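Local coordinates for putative cell surface hydrolase (Lactobacillus plantarum, PDB 3LP5), which is of unknown function but, as a putative cell surface hydrolase with an alpha/beta hydrolase fold, probably cleaves a substrate not yet identified, at residues L38-Y50 and W83-Y95. Sequence-based numbering, arbitrary orientation.
Sequences LKLTVQTDGTIKY and WLNTAFKALVKTY
Trp83 meets Val42 and the turn at Gln43 and Thr44, its indole lying over the link between strands 38-42 and 48-50. Val42 CG1, anti to the backbone N (chi1 -170°), meets Trp83 CB at 3.6 Å and also touches CG and CD1 of the indole, the two side chains crossing at a slant. Past it, the carbonyl O of Gln43 stands over one face of the indole, displaced toward the rim, and Thr44 O approaches CZ2 of Trp83 at 3.6 Å. Replacing this tryptophan with an alanine would probably open a gap above the turn, with Val42 CG1 losing its contacts with CG and CD1 and Gln43 O the ring it faces. One helical turn on, Thr86 CG2 touches Gly46 O, while Thr86 OG1 hydrogen-bonds back to Val82 O. The CB of Ala87 receives Leu40 CD2 at 3.7 Å and Val42 CG2 at 3.9 Å. Ile48, extended to CD1 (chi2 178°), rests on Ala87 CA and Ala90 CB; farther along, Leu40 and Leu91 meet tip to tip, and Leu38 CD2 slides past Leu91 CD2 at 4.0 Å. This is the helix-on-sheet layer of an alpha/beta hydrolase, with helix 74-92 packed over the antiparallel edge of the mixed sheet and its neighbour, strand 62-67, where Ile65 also touches Ala87 and Leu91. Helix 83-92 runs at 136° to strand 38-42, their axes 9.1 Å apart. The turn under the indole, type I from Gln43 to Gly46, is closed by a hydrogen bond from Gly46 N to Gln43 O, and Gly46 has backbone angles that call for glycine. Asp45 OD1 accepts from both Thr47 N, in an Asx turn, and Thr47 OG1.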
ATOM      1  N   LEU A  38       5.873  -9.173  11.686  1.00 15.90           N
ATOM      2  CA  LEU A  38       5.671  -8.349  12.872  1.00 16.31           C
ATOM      3  C   LEU A  38       4.437  -7.452  12.665  1.00 16.67           C
ATOM      4  O   LEU A  38       4.285  -6.884  11.572  1.00 17.16           O
ATOM      5  CB  LEU A  38       6.877  -7.439  13.008  1.00 16.90           C
ATOM      6  CG  LEU A  38       6.829  -6.414  14.103  1.00 14.98           C
ATOM      7  CD1 LEU A  38       6.920  -7.033  15.503  1.00 15.08           C
ATOM      8  CD2 LEU A  38       7.929  -5.364  13.872  1.00 17.67           C
ATOM      9  N   LYS A  39       3.532  -7.355  13.648  1.00 15.19           N
ATOM     10  CA  LYS A  39       2.299  -6.543  13.493  1.00 16.82           C
ATOM     11  C   LYS A  39       2.259  -5.482  14.537  1.00 16.48           C
ATOM     12  O   LYS A  39       2.397  -5.810  15.731  1.00 16.60           O
ATOM     13  CB  LYS A  39       1.007  -7.361  13.663  1.00 17.57           C
ATOM     14  CG  LYS A  39       0.746  -8.356  12.577  1.00 25.13           C
ATOM     15  CD  LYS A  39      -0.766  -8.473  12.254  1.00 35.24           C
ATOM     16  CE  LYS A  39      -1.051  -9.569  11.153  1.00 38.70           C
ATOM     17  NZ  LYS A  39      -0.734 -10.970  11.622  1.00 39.26           N
ATOM     18  N   LEU A  40       2.054  -4.233  14.101  1.00 15.15           N
ATOM     19  CA  LEU A  40       1.882  -3.092  14.998  1.00 14.87           C
ATOM     20  C   LEU A  40       0.464  -2.606  14.816  1.00 16.28           C
ATOM     21  O   LEU A  40      -0.039  -2.493  13.661  1.00 15.69           O
ATOM     22  CB  LEU A  40       2.830  -1.943  14.655  1.00 13.65           C
ATOM     23  CG  LEU A  40       4.283  -1.941  15.098  1.00 14.92           C
ATOM     24  CD1 LEU A  40       5.092  -3.190  14.537  1.00 15.95           C
ATOM     25  CD2 LEU A  40       4.970  -0.559  14.682  1.00 11.69           C
ATOM     26  N   THR A  41      -0.189  -2.328  15.945  1.00 14.60           N
ATOM     27  CA  THR A  41      -1.472  -1.671  15.927  1.00 14.30           C
ATOM     28  C   THR A  41      -1.336  -0.370  16.692  1.00 12.95           C
ATOM     29  O   THR A  41      -1.053  -0.372  17.920  1.00 12.93           O
ATOM     30  CB  THR A  41      -2.544  -2.525  16.626  1.00 14.51           C
ATOM     31  OG1 THR A  41      -2.598  -3.765  15.944  1.00 17.30           O
ATOM     32  CG2 THR A  41      -3.947  -1.883  16.443  1.00 15.21           C
ATOM     33  N   VAL A  42      -1.490   0.744  15.987  1.00 11.89           N
ATOM     34  CA  VAL A  42      -1.363   2.040  16.658  1.00 12.06           C
ATOM     35  C   VAL A  42      -2.686   2.376  17.273  1.00 12.11           C
ATOM     36  O   VAL A  42      -3.692   2.466  16.545  1.00 12.17           O
ATOM     37  CB  VAL A  42      -0.954   3.183  15.689  1.00 10.52           C
ATOM     38  CG1 VAL A  42      -0.599   4.459  16.461  1.00 10.78           C
ATOM     39  CG2 VAL A  42       0.235   2.728  14.849  1.00 10.54           C
ATOM     40  N   GLN A  43      -2.659   2.652  18.580  1.00 12.36           N
ATOM     41  CA  GLN A  43      -3.849   3.060  19.378  1.00 14.73           C
ATOM     42  C   GLN A  43      -4.277   4.501  19.158  1.00 15.06           C
ATOM     43  O   GLN A  43      -3.515   5.308  18.621  1.00 15.83           O
ATOM     44  CB  GLN A  43      -3.590   2.821  20.884  1.00 14.49           C
ATOM     45  CG  GLN A  43      -3.070   1.424  21.206  1.00 18.68           C
ATOM     46  CD  GLN A  43      -3.943   0.324  20.617  1.00 23.06           C
ATOM     47  OE1 GLN A  43      -3.491  -0.483  19.766  1.00 25.97           O
ATOM     48  NE2 GLN A  43      -5.195   0.324  20.995  1.00 21.62           N
ATOM     49  N   THR A  44      -5.486   4.847  19.570  1.00 14.92           N
ATOM     50  CA  THR A  44      -5.996   6.156  19.200  1.00 16.66           C
ATOM     51  C   THR A  44      -5.312   7.323  19.932  1.00 18.09           C
ATOM     52  O   THR A  44      -5.526   8.495  19.571  1.00 19.31           O
ATOM     53  CB  THR A  44      -7.505   6.256  19.391  1.00 17.46           C
ATOM     54  OG1 THR A  44      -7.777   6.085  20.773  1.00 17.47           O
ATOM     55  CG2 THR A  44      -8.252   5.193  18.555  1.00 14.40           C
ATOM     56  N   ASP A  45      -4.507   7.008  20.950  1.00 18.67           N
ATOM     57  CA  ASP A  45      -3.693   7.999  21.631  1.00 19.76           C
ATOM     58  C   ASP A  45      -2.233   7.942  21.131  1.00 20.01           C
ATOM     59  O   ASP A  45      -1.381   8.633  21.666  1.00 20.81           O
ATOM     60  CB  ASP A  45      -3.785   7.818  23.177  1.00 21.06           C
ATOM     61  CG  ASP A  45      -3.197   6.471  23.660  1.00 23.51           C
ATOM     62  OD1 ASP A  45      -2.787   5.654  22.816  1.00 25.54           O
ATOM     63  OD2 ASP A  45      -3.116   6.206  24.894  1.00 24.90           O
ATOM     64  N   GLY A  46      -1.939   7.114  20.115  1.00 18.75           N
ATOM     65  CA  GLY A  46      -0.593   7.048  19.535  1.00 17.75           C
ATOM     66  C   GLY A  46       0.384   6.056  20.133  1.00 18.43           C
ATOM     67  O   GLY A  46       1.499   5.865  19.627  1.00 19.11           O
ATOM     68  N   THR A  47      -0.014   5.362  21.185  1.00 17.17           N
ATOM     69  CA  THR A  47       0.810   4.274  21.651  1.00 16.85           C
ATOM     70  C   THR A  47       0.614   3.059  20.718  1.00 16.70           C
ATOM     71  O   THR A  47      -0.315   3.040  19.863  1.00 14.99           O
ATOM     72  CB  THR A  47       0.434   3.930  23.086  1.00 18.09           C
ATOM     73  OG1 THR A  47      -0.928   3.478  23.098  1.00 15.74           O
ATOM     74  CG2 THR A  47       0.612   5.234  23.998  1.00 16.78           C
ATOM     75  N   ILE A  48       1.513   2.084  20.834  1.00 15.62           N
ATOM     76  CA  ILE A  48       1.598   0.995  19.861  1.00 15.55           C
ATOM     77  C   ILE A  48       1.501  -0.326  20.568  1.00 16.42           C
ATOM     78  O   ILE A  48       2.207  -0.570  21.592  1.00 17.19           O
ATOM     79  CB  ILE A  48       2.898   1.064  19.058  1.00 17.03           C
ATOM     80  CG1 ILE A  48       3.025   2.437  18.354  1.00 17.18           C
ATOM     81  CG2 ILE A  48       3.009  -0.102  18.078  1.00 14.10           C
ATOM     82  CD1 ILE A  48       4.332   2.571  17.564  1.00 19.91           C
ATOM     83  N   LYS A  49       0.633  -1.184  20.076  1.00 15.66           N
ATOM     84  CA  LYS A  49       0.661  -2.599  20.490  1.00 17.82           C
ATOM     85  C   LYS A  49       1.401  -3.452  19.463  1.00 17.30           C
ATOM     86  O   LYS A  49       1.253  -3.205  18.274  1.00 17.53           O
ATOM     87  CB  LYS A  49      -0.769  -3.095  20.662  1.00 17.51           C
ATOM     88  CG  LYS A  49      -1.382  -2.473  21.926  1.00 22.70           C
ATOM     89  CD  LYS A  49      -2.728  -3.060  22.259  1.00 28.95           C
ATOM     90  CE  LYS A  49      -3.057  -2.755  23.719  1.00 33.63           C
ATOM     91  NZ  LYS A  49      -3.608  -4.020  24.373  1.00 38.31           N
ATOM     92  N   TYR A  50       2.149  -4.465  19.912  1.00 17.15           N
ATOM     93  CA  TYR A  50       2.986  -5.309  19.002  1.00 16.82           C
ATOM     94  C   TYR A  50       2.639  -6.766  19.074  1.00 16.86           C
ATOM     95  O   TYR A  50       2.328  -7.279  20.139  1.00 16.44           O
ATOM     96  CB  TYR A  50       4.432  -5.218  19.393  1.00 15.70           C
ATOM     97  CG  TYR A  50       5.026  -3.838  19.271  1.00 17.59           C
ATOM     98  CD1 TYR A  50       5.761  -3.492  18.183  1.00 16.99           C
ATOM     99  CD2 TYR A  50       4.876  -2.914  20.269  1.00 17.68           C
ATOM    100  CE1 TYR A  50       6.359  -2.246  18.079  1.00 18.63           C
ATOM    101  CE2 TYR A  50       5.469  -1.637  20.170  1.00 20.75           C
ATOM    102  CZ  TYR A  50       6.205  -1.333  19.063  1.00 20.75           C
ATOM    103  OH  TYR A  50       6.782  -0.082  18.921  1.00 25.51           O
ATOM    104  N   TRP A  83      -0.285   8.613  12.693  1.00 10.39           N
ATOM    105  CA  TRP A  83       0.005   7.348  13.350  1.00  8.38           C
ATOM    106  C   TRP A  83       1.026   6.474  12.589  1.00  9.45           C
ATOM    107  O   TRP A  83       1.895   5.793  13.199  1.00  9.57           O
ATOM    108  CB  TRP A  83      -1.318   6.563  13.585  1.00  6.97           C
ATOM    109  CG  TRP A  83      -2.236   7.251  14.617  1.00  9.52           C
ATOM    110  CD1 TRP A  83      -1.854   7.908  15.734  1.00  9.83           C
ATOM    111  CD2 TRP A  83      -3.681   7.254  14.610  1.00 12.59           C
ATOM    112  NE1 TRP A  83      -2.985   8.409  16.413  1.00 11.54           N
ATOM    113  CE2 TRP A  83      -4.113   8.000  15.742  1.00 13.24           C
ATOM    114  CE3 TRP A  83      -4.661   6.677  13.761  1.00  8.71           C
ATOM    115  CZ2 TRP A  83      -5.486   8.228  16.010  1.00 12.31           C
ATOM    116  CZ3 TRP A  83      -6.024   6.936  14.014  1.00  8.00           C
ATOM    117  CH2 TRP A  83      -6.426   7.661  15.143  1.00  7.15           C
ATOM    118  N   LEU A  84       0.928   6.455  11.259  1.00 10.08           N
ATOM    119  CA  LEU A  84       1.909   5.697  10.440  1.00 11.00           C
ATOM    120  C   LEU A  84       3.321   6.216  10.665  1.00 10.83           C
ATOM    121  O   LEU A  84       4.299   5.453  10.817  1.00 11.97           O
ATOM    122  CB  LEU A  84       1.578   5.818   8.935  1.00 10.53           C
ATOM    123  CG  LEU A  84       2.563   5.068   7.968  1.00 10.92           C
ATOM    124  CD1 LEU A  84       2.873   3.606   8.400  1.00 10.55           C
ATOM    125  CD2 LEU A  84       1.993   5.027   6.556  1.00  9.99           C
ATOM    126  N   ASN A  85       3.451   7.534  10.669  1.00 11.05           N
ATOM    127  CA  ASN A  85       4.729   8.175  10.950  1.00 11.63           C
ATOM    128  C   ASN A  85       5.171   7.848  12.388  1.00 11.99           C
ATOM    129  O   ASN A  85       6.366   7.548  12.629  1.00 12.62           O
ATOM    130  CB  ASN A  85       4.531   9.677  10.786  1.00 10.31           C
ATOM    131  CG  ASN A  85       5.837  10.450  10.775  1.00 12.56           C
ATOM    132  OD1 ASN A  85       6.925   9.903  10.538  1.00  9.62           O
ATOM    133  ND2 ASN A  85       5.735  11.724  11.066  1.00 14.53           N
ATOM    134  N   THR A  86       4.219   7.842  13.341  1.00 11.57           N
ATOM    135  CA  THR A  86       4.582   7.407  14.694  1.00 12.64           C
ATOM    136  C   THR A  86       5.139   5.986  14.703  1.00 11.74           C
ATOM    137  O   THR A  86       6.089   5.726  15.360  1.00 12.17           O
ATOM    138  CB  THR A  86       3.353   7.489  15.651  1.00 14.02           C
ATOM    139  OG1 THR A  86       2.904   8.840  15.636  1.00 14.21           O
ATOM    140  CG2 THR A  86       3.709   7.092  17.110  1.00 14.48           C
ATOM    141  N   ALA A  87       4.523   5.055  13.968  1.00 11.96           N
ATOM    142  CA  ALA A  87       4.948   3.698  14.000  1.00 10.90           C
ATOM    143  C   ALA A  87       6.270   3.591  13.219  1.00 11.62           C
ATOM    144  O   ALA A  87       7.202   2.922  13.625  1.00 11.29           O
ATOM    145  CB  ALA A  87       3.851   2.762  13.383  1.00  9.29           C
ATOM    146  N   PHE A  88       6.359   4.302  12.115  1.00 11.92           N
ATOM    147  CA  PHE A  88       7.552   4.235  11.290  1.00 13.88           C
ATOM    148  C   PHE A  88       8.733   4.714  12.120  1.00 14.13           C
ATOM    149  O   PHE A  88       9.782   4.101  12.134  1.00 13.30           O
ATOM    150  CB  PHE A  88       7.358   5.118  10.045  1.00 13.08           C
ATOM    151  CG  PHE A  88       8.449   5.000   9.047  1.00 15.24           C
ATOM    152  CD1 PHE A  88       8.465   3.919   8.154  1.00 13.53           C
ATOM    153  CD2 PHE A  88       9.439   5.964   8.976  1.00 14.80           C
ATOM    154  CE1 PHE A  88       9.464   3.794   7.166  1.00 14.29           C
ATOM    155  CE2 PHE A  88      10.478   5.842   8.022  1.00 17.09           C
ATOM    156  CZ  PHE A  88      10.480   4.742   7.101  1.00 15.07           C
ATOM    157  N   LYS A  89       8.564   5.824  12.840  1.00 16.62           N
ATOM    158  CA  LYS A  89       9.679   6.307  13.660  1.00 16.85           C
ATOM    159  C   LYS A  89      10.056   5.354  14.754  1.00 16.35           C
ATOM    160  O   LYS A  89      11.219   5.192  15.011  1.00 16.21           O
ATOM    161  CB  LYS A  89       9.457   7.725  14.196  1.00 17.76           C
ATOM    162  CG  LYS A  89       9.527   8.726  13.062  1.00 21.62           C
ATOM    163  CD  LYS A  89       9.699  10.102  13.591  1.00 28.03           C
ATOM    164  CE  LYS A  89       8.498  10.474  14.390  1.00 32.45           C
ATOM    165  NZ  LYS A  89       8.474  11.937  14.621  1.00 35.57           N
ATOM    166  N   ALA A  90       9.084   4.681  15.356  1.00 15.71           N
ATOM    167  CA  ALA A  90       9.404   3.682  16.380  1.00 15.97           C
ATOM    168  C   ALA A  90      10.225   2.551  15.775  1.00 15.20           C
ATOM    169  O   ALA A  90      11.147   2.043  16.394  1.00 14.22           O
ATOM    170  CB  ALA A  90       8.122   3.136  17.017  1.00 14.40           C
ATOM    171  N   LEU A  91       9.908   2.178  14.535  1.00 14.68           N
ATOM    172  CA  LEU A  91      10.639   1.100  13.867  1.00 15.08           C
ATOM    173  C   LEU A  91      12.082   1.483  13.480  1.00 15.85           C
ATOM    174  O   LEU A  91      13.012   0.713  13.627  1.00 14.87           O
ATOM    175  CB  LEU A  91       9.858   0.671  12.634  1.00 14.46           C
ATOM    176  CG  LEU A  91       8.581  -0.116  12.901  1.00 17.65           C
ATOM    177  CD1 LEU A  91       7.744  -0.067  11.577  1.00 15.26           C
ATOM    178  CD2 LEU A  91       8.937  -1.563  13.328  1.00 13.78           C
ATOM    179  N   VAL A  92      12.277   2.698  12.985  1.00 17.17           N
ATOM    180  CA  VAL A  92      13.609   3.073  12.656  1.00 17.78           C
ATOM    181  C   VAL A  92      14.465   3.295  13.910  1.00 18.69           C
ATOM    182  O   VAL A  92      15.690   3.202  13.813  1.00 17.87           O
ATOM    183  CB  VAL A  92      13.730   4.217  11.642  1.00 18.97           C
ATOM    184  CG1 VAL A  92      12.481   4.364  10.740  1.00 20.24           C
ATOM    185  CG2 VAL A  92      14.309   5.503  12.242  1.00 20.23           C
ATOM    186  N   LYS A  93      13.832   3.532  15.062  1.00 18.54           N
ATOM    187  CA  LYS A  93      14.550   3.569  16.361  1.00 19.93           C
ATOM    188  C   LYS A  93      14.904   2.193  16.931  1.00 18.76           C
ATOM    189  O   LYS A  93      15.693   2.096  17.886  1.00 21.67           O
ATOM    190  CB  LYS A  93      13.779   4.371  17.419  1.00 19.98           C
ATOM    191  CG  LYS A  93      13.813   5.872  17.178  1.00 24.61           C
ATOM    192  CD  LYS A  93      13.477   6.628  18.500  1.00 31.97           C
ATOM    193  CE  LYS A  93      14.441   7.833  18.788  1.00 37.67           C
ATOM    194  NZ  LYS A  93      13.985   9.162  18.186  1.00 37.02           N
ATOM    195  N   THR A  94      14.364   1.132  16.368  1.00 17.45           N
ATOM    196  CA  THR A  94      14.607  -0.219  16.852  1.00 15.88           C
ATOM    197  C   THR A  94      15.488  -0.998  15.866  1.00 16.24           C
ATOM    198  O   THR A  94      16.447  -1.691  16.265  1.00 14.42           O
ATOM    199  CB  THR A  94      13.268  -0.932  17.035  1.00 16.51           C
ATOM    200  OG1 THR A  94      12.503  -0.195  17.984  1.00 20.19           O
ATOM    201  CG2 THR A  94      13.423  -2.350  17.567  1.00 16.09           C
ATOM    202  N   TYR A  95      15.187  -0.853  14.581  1.00 15.12           N
ATOM    203  CA  TYR A  95      15.843  -1.637  13.555  1.00 16.42           C
ATOM    204  C   TYR A  95      16.618  -0.758  12.615  1.00 16.99           C
ATOM    205  O   TYR A  95      16.184   0.321  12.241  1.00 17.47           O
ATOM    206  CB  TYR A  95      14.802  -2.430  12.753  1.00 16.34           C
ATOM    207  CG  TYR A  95      13.978  -3.361  13.602  1.00 18.03           C
ATOM    208  CD1 TYR A  95      14.457  -4.593  13.976  1.00 20.53           C
ATOM    209  CD2 TYR A  95      12.676  -3.017  13.993  1.00 21.95           C
ATOM    210  CE1 TYR A  95      13.694  -5.484  14.747  1.00 22.32           C
ATOM    211  CE2 TYR A  95      11.898  -3.900  14.786  1.00 23.15           C
ATOM    212  CZ  TYR A  95      12.419  -5.122  15.158  1.00 25.08           C
ATOM    213  OH  TYR A  95      11.658  -5.991  15.927  1.00 28.37           O
TER